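Local coordinates for protein LbpB B-lobe (Moraxella bovis, PDB 3UAQ) that probably binds host lactoferrin at the bacterial surface, as the N-lobe of a lipoprotein related to transferrin-binding protein B, at residues W177-S189 against Y206-S220. Numbering follows the deposited sequence.
Sequences WDFVTDVKRERES and YKMDSGFGDEVGATS
Arg187 and Gly213 illustrate how a single carbonyl can tie a loop to a strand end. Gly213 O lies at the edge of the guanidinium, where Arg187 NH2 reaches it at 3.0 Å on a lone pair and Arg187 NE adds a weak bond. The backbone N of Lys184 also donates to Gly213 O, at 3.2 Å. The guanidinium is held from a second direction as well: NH1 and NH2 both close end-on upon Asp182 OD1, in a salt bridge that should fix its rotation. Arg187 is extended from CG to NE and crosses Tyr206 at about a right angle, with CB and CD packed against the phenol OH and the two planes 70° apart.

Further along, hydroxyl groups stand in for part of the backbone pairing. Thr181 has OG1 lodged between its own N and carbonyl carbon (chi1 74°), where it accepts from Ala218 N at 3.0 Å and donates to Asp182 O; Thr181 N returns a bond to Ala218 O. Ser220 OG likewise accepts from Phe179 N and donates to Asp178 OD1, on the anti lone pair, at 2.8 Å, while Ser220 N makes a weak bond to Phe179 O. One face of the Phe179 ring is covered near its rim by the Thr219-Ser220 peptide, and Met208 CE meets the ring edge.

The backbones bridge at one place, Val180 with Thr219, and the 206-220 loop runs beside the end of barrel strand 170-184 without forming a regular strand. Strand 332-340 pairs with the barrel strand at Asp178 and Val180, strand 79-80 joins it near Val183, and Leu155 of strand 146-159 packs on Asp178 and Val180.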
loop_
_atom_site.group_PDB
_atom_site.type_symbol
_atom_site.label_atom_id
_atom_site.label_comp_id
_atom_site.label_asym_id
_atom_site.label_seq_id
_atom_site.Cartn_x
_atom_site.Cartn_y
_atom_site.Cartn_z
ATOM N N TRP A 177 5.311 2.736 -15.118
ATOM C CA TRP A 177 4.959 1.523 -15.852
ATOM C C TRP A 177 5.637 0.317 -15.195
ATOM O O TRP A 177 6.615 0.471 -14.454
ATOM C CB TRP A 177 5.367 1.634 -17.326
ATOM C CG TRP A 177 6.857 1.781 -17.540
ATOM C CD1 TRP A 177 7.638 2.839 -17.170
ATOM C CD2 TRP A 177 7.733 0.849 -18.193
ATOM N NE1 TRP A 177 8.944 2.621 -17.539
ATOM C CE2 TRP A 177 9.032 1.405 -18.170
ATOM C CE3 TRP A 177 7.550 -0.409 -18.788
ATOM C CZ2 TRP A 177 10.141 0.755 -18.720
ATOM C CZ3 TRP A 177 8.654 -1.058 -19.334
ATOM C CH2 TRP A 177 9.932 -0.472 -19.297
ATOM N N ASP A 178 5.095 -0.871 -15.461
ATOM C CA ASP A 178 5.677 -2.131 -15.018
ATOM C C ASP A 178 5.644 -3.100 -16.192
ATOM O O ASP A 178 4.899 -2.895 -17.162
ATOM C CB ASP A 178 4.875 -2.725 -13.857
ATOM C CG ASP A 178 5.056 -1.958 -12.559
ATOM O OD1 ASP A 178 6.135 -2.083 -11.940
ATOM O OD2 ASP A 178 4.110 -1.246 -12.151
ATOM N N PHE A 179 6.437 -4.164 -16.103
ATOM C CA PHE A 179 6.516 -5.120 -17.195
ATOM C C PHE A 179 6.876 -6.530 -16.737
ATOM O O PHE A 179 7.506 -6.724 -15.687
ATOM C CB PHE A 179 7.562 -4.653 -18.205
ATOM C CG PHE A 179 8.967 -4.717 -17.684
ATOM C CD1 PHE A 179 9.504 -3.650 -16.981
ATOM C CD2 PHE A 179 9.748 -5.850 -17.878
ATOM C CE1 PHE A 179 10.803 -3.704 -16.488
ATOM C CE2 PHE A 179 11.044 -5.910 -17.387
ATOM C CZ PHE A 179 11.572 -4.834 -16.692
ATOM N N VAL A 180 6.479 -7.510 -17.542
ATOM C CA VAL A 180 6.974 -8.865 -17.397
ATOM C C VAL A 180 7.333 -9.379 -18.773
ATOM O O VAL A 180 6.599 -9.160 -19.741
ATOM C CB VAL A 180 5.938 -9.803 -16.737
ATOM C CG1 VAL A 180 4.664 -9.878 -17.569
ATOM C CG2 VAL A 180 6.531 -11.186 -16.547
ATOM N N THR A 181 8.478 -10.044 -18.858
ATOM C CA THR A 181 8.996 -10.520 -20.135
ATOM C C THR A 181 8.644 -11.978 -20.310
ATOM O O THR A 181 8.123 -12.616 -19.397
ATOM C CB THR A 181 10.527 -10.425 -20.202
ATOM O OG1 THR A 181 11.100 -11.463 -19.395
ATOM C CG2 THR A 181 11.019 -9.065 -19.713
ATOM N N ASP A 182 8.950 -12.514 -21.484
ATOM C CA ASP A 182 8.889 -13.953 -21.691
ATOM C C ASP A 182 10.016 -14.594 -20.897
ATOM O O ASP A 182 10.729 -13.907 -20.163
ATOM C CB ASP A 182 9.036 -14.281 -23.175
ATOM C CG ASP A 182 10.349 -13.778 -23.754
ATOM O OD1 ASP A 182 11.098 -13.079 -23.033
ATOM O OD2 ASP A 182 10.634 -14.075 -24.936
ATOM N N VAL A 183 10.178 -15.904 -21.029
ATOM C CA VAL A 183 11.303 -16.566 -20.387
ATOM C C VAL A 183 12.027 -17.524 -21.326
ATOM O O VAL A 183 11.410 -18.385 -21.958
ATOM C CB VAL A 183 10.892 -17.273 -19.076
ATOM C CG1 VAL A 183 9.408 -17.564 -19.067
ATOM C CG2 VAL A 183 11.711 -18.536 -18.862
ATOM N N LYS A 184 13.344 -17.352 -21.412
ATOM C CA LYS A 184 14.201 -18.230 -22.196
ATOM C C LYS A 184 15.429 -18.645 -21.391
ATOM O O LYS A 184 16.020 -17.831 -20.680
ATOM C CB LYS A 184 14.640 -17.540 -23.485
ATOM C CG LYS A 184 13.502 -17.053 -24.358
ATOM C CD LYS A 184 13.995 -16.769 -25.764
ATOM C CE LYS A 184 14.825 -17.947 -26.270
ATOM N NZ LYS A 184 15.430 -17.722 -27.612
ATOM N N ARG A 185 15.807 -19.913 -21.506
ATOM C CA ARG A 185 16.988 -20.414 -20.820
ATOM C C ARG A 185 18.208 -19.695 -21.373
ATOM O O ARG A 185 19.093 -19.269 -20.624
ATOM C CB ARG A 185 17.129 -21.924 -21.043
ATOM C CG ARG A 185 17.780 -22.688 -19.884
ATOM C CD ARG A 185 18.935 -23.561 -20.349
ATOM N NE ARG A 185 18.780 -23.968 -21.741
ATOM C CZ ARG A 185 19.743 -24.527 -22.466
ATOM N NH1 ARG A 185 20.935 -24.753 -21.927
ATOM N NH2 ARG A 185 19.511 -24.857 -23.731
ATOM N N GLU A 186 18.238 -19.555 -22.696
ATOM C CA GLU A 186 19.376 -18.959 -23.387
ATOM C C GLU A 186 18.944 -17.862 -24.355
ATOM O O GLU A 186 18.281 -18.133 -25.359
ATOM C CB GLU A 186 20.171 -20.031 -24.136
ATOM C CG GLU A 186 21.247 -20.712 -23.306
ATOM C CD GLU A 186 22.178 -21.549 -24.158
ATOM O OE1 GLU A 186 22.011 -21.549 -25.397
ATOM O OE2 GLU A 186 23.077 -22.202 -23.594
ATOM N N ARG A 187 19.338 -16.626 -24.054
ATOM C CA ARG A 187 18.950 -15.475 -24.871
ATOM C C ARG A 187 20.082 -14.918 -25.728
ATOM O O ARG A 187 19.882 -14.612 -26.905
ATOM C CB ARG A 187 18.391 -14.350 -24.001
ATOM C CG ARG A 187 17.008 -14.617 -23.441
ATOM C CD ARG A 187 16.503 -13.422 -22.655
ATOM N NE ARG A 187 15.344 -13.768 -21.838
ATOM C CZ ARG A 187 14.082 -13.573 -22.211
ATOM N NH1 ARG A 187 13.814 -13.032 -23.392
ATOM N NH2 ARG A 187 13.087 -13.920 -21.404
ATOM N N GLU A 188 21.262 -14.761 -25.136
ATOM C CA GLU A 188 22.392 -14.185 -25.853
ATOM C C GLU A 188 23.634 -15.034 -25.668
ATOM O O GLU A 188 23.790 -15.725 -24.658
ATOM C CB GLU A 188 22.637 -12.733 -25.430
ATOM C CG GLU A 188 21.584 -11.757 -25.958
ATOM C CD GLU A 188 21.522 -11.715 -27.477
ATOM O OE1 GLU A 188 22.562 -11.961 -28.129
ATOM O OE2 GLU A 188 20.433 -11.433 -28.018
ATOM N N SER A 189 24.514 -14.980 -26.660
ATOM C CA SER A 189 25.594 -15.946 -26.752
ATOM C C SER A 189 26.935 -15.285 -27.027
ATOM O O SER A 189 27.991 -15.860 -26.747
ATOM C CB SER A 189 25.272 -16.963 -27.847
ATOM O OG SER A 189 26.018 -18.152 -27.676
ATOM N N TYR A 206 21.419 -8.616 -17.660
ATOM C CA TYR A 206 20.188 -7.863 -17.865
ATOM C C TYR A 206 19.877 -6.919 -16.710
ATOM O O TYR A 206 18.842 -6.245 -16.723
ATOM C CB TYR A 206 19.017 -8.819 -18.081
ATOM C CG TYR A 206 19.002 -9.468 -19.454
ATOM C CD1 TYR A 206 19.601 -10.703 -19.671
ATOM C CD2 TYR A 206 18.384 -8.846 -20.532
ATOM C CE1 TYR A 206 19.587 -11.301 -20.922
ATOM C CE2 TYR A 206 18.364 -9.436 -21.787
ATOM C CZ TYR A 206 18.966 -10.665 -21.980
ATOM O OH TYR A 206 18.946 -11.254 -23.233
ATOM N N LYS A 207 20.775 -6.866 -15.725
ATOM C CA LYS A 207 20.565 -6.073 -14.505
ATOM C C LYS A 207 19.292 -6.505 -13.770
ATOM O O LYS A 207 18.595 -5.678 -13.170
ATOM C CB LYS A 207 20.515 -4.570 -14.803
ATOM C CG LYS A 207 21.635 -4.056 -15.706
ATOM C CD LYS A 207 23.005 -4.494 -15.217
ATOM C CE LYS A 207 24.074 -4.271 -16.282
ATOM N NZ LYS A 207 25.353 -4.975 -15.967
ATOM N N MET A 208 19.000 -7.803 -13.831
ATOM C CA MET A 208 17.871 -8.383 -13.114
ATOM C C MET A 208 18.385 -9.233 -11.963
ATOM O O MET A 208 19.519 -9.711 -11.991
ATOM C CB MET A 208 17.024 -9.248 -14.052
ATOM C CG MET A 208 16.190 -8.459 -15.054
ATOM S SD MET A 208 14.724 -7.713 -14.296
ATOM C CE MET A 208 14.195 -6.611 -15.596
ATOM N N ASP A 209 17.558 -9.418 -10.942
ATOM C CA ASP A 209 17.910 -10.355 -9.888
ATOM C C ASP A 209 18.025 -11.740 -10.500
ATOM O O ASP A 209 17.436 -12.006 -11.548
ATOM C CB ASP A 209 16.864 -10.343 -8.775
ATOM C CG ASP A 209 16.907 -9.070 -7.957
ATOM O OD1 ASP A 209 17.900 -8.864 -7.224
ATOM O OD2 ASP A 209 15.943 -8.283 -8.043
ATOM N N SER A 210 18.797 -12.612 -9.859
ATOM C CA SER A 210 19.032 -13.952 -10.392
ATOM C C SER A 210 17.743 -14.726 -10.633
ATOM O O SER A 210 16.805 -14.667 -9.838
ATOM C CB SER A 210 19.959 -14.756 -9.483
ATOM O OG SER A 210 21.294 -14.717 -9.961
ATOM N N GLY A 211 17.709 -15.450 -11.747
ATOM C CA GLY A 211 16.580 -16.304 -12.063
ATOM C C GLY A 211 15.497 -15.581 -12.839
ATOM O O GLY A 211 14.636 -16.217 -13.459
ATOM N N PHE A 212 15.529 -14.251 -12.803
ATOM C CA PHE A 212 14.545 -13.450 -13.529
ATOM C C PHE A 212 14.926 -13.206 -14.991
ATOM O O PHE A 212 15.796 -12.381 -15.290
ATOM C CB PHE A 212 14.301 -12.128 -12.806
ATOM C CG PHE A 212 13.362 -12.251 -11.652
ATOM C CD1 PHE A 212 12.012 -12.005 -11.821
ATOM C CD2 PHE A 212 13.819 -12.638 -10.404
ATOM C CE1 PHE A 212 11.131 -12.128 -10.763
ATOM C CE2 PHE A 212 12.944 -12.763 -9.342
ATOM C CZ PHE A 212 11.597 -12.509 -9.522
ATOM N N GLY A 213 14.254 -13.924 -15.888
ATOM C CA GLY A 213 14.497 -13.830 -17.314
ATOM C C GLY A 213 14.669 -15.212 -17.915
ATOM O O GLY A 213 14.384 -15.429 -19.099
ATOM N N ASP A 214 15.137 -16.148 -17.092
ATOM C CA ASP A 214 15.432 -17.509 -17.541
ATOM C C ASP A 214 14.607 -18.584 -16.810
ATOM O O ASP A 214 14.357 -19.668 -17.348
ATOM C CB ASP A 214 16.926 -17.802 -17.377
ATOM C CG ASP A 214 17.482 -17.270 -16.069
ATOM O OD1 ASP A 214 16.693 -16.745 -15.252
ATOM O OD2 ASP A 214 18.710 -17.376 -15.852
ATOM N N GLU A 215 14.195 -18.288 -15.583
ATOM C CA GLU A 215 13.355 -19.209 -14.823
ATOM C C GLU A 215 11.965 -18.612 -14.567
ATOM O O GLU A 215 10.959 -19.325 -14.582
ATOM C CB GLU A 215 14.034 -19.592 -13.507
ATOM C CG GLU A 215 15.404 -20.215 -13.698
ATOM C CD GLU A 215 16.119 -20.467 -12.384
ATOM O OE1 GLU A 215 15.635 -19.991 -11.337
ATOM O OE2 GLU A 215 17.172 -21.141 -12.399
ATOM N N VAL A 216 11.919 -17.307 -14.314
ATOM C CA VAL A 216 10.658 -16.575 -14.273
ATOM C C VAL A 216 10.754 -15.422 -15.261
ATOM O O VAL A 216 11.854 -14.953 -15.552
ATOM C CB VAL A 216 10.367 -16.012 -12.875
ATOM C CG1 VAL A 216 8.900 -15.638 -12.751
ATOM C CG2 VAL A 216 10.736 -17.027 -11.806
ATOM N N GLY A 217 9.619 -14.972 -15.784
ATOM C CA GLY A 217 9.615 -13.784 -16.618
ATOM C C GLY A 217 10.177 -12.595 -15.854
ATOM O O GLY A 217 9.744 -12.308 -14.731
ATOM N N ALA A 218 11.136 -11.894 -16.453
ATOM C CA ALA A 218 11.758 -10.751 -15.787
ATOM C C ALA A 218 10.752 -9.620 -15.554
ATOM O O ALA A 218 9.807 -9.448 -16.328
ATOM C CB ALA A 218 12.952 -10.248 -16.590
ATOM N N THR A 219 10.964 -8.844 -14.492
ATOM C CA THR A 219 9.977 -7.862 -14.050
ATOM C C THR A 219 10.575 -6.520 -13.662
ATOM O O THR A 219 11.786 -6.400 -13.453
ATOM C CB THR A 219 9.234 -8.367 -12.826
ATOM O OG1 THR A 219 10.185 -8.691 -11.805
ATOM C CG2 THR A 219 8.413 -9.605 -13.164
ATOM N N SER A 220 9.711 -5.516 -13.547
ATOM C CA SER A 220 10.136 -4.200 -13.097
ATOM C C SER A 220 10.793 -4.325 -11.728
ATOM O O SER A 220 11.935 -3.904 -11.531
ATOM C CB SER A 220 8.947 -3.237 -13.035
ATOM O OG SER A 220 7.728 -3.873 -13.381
#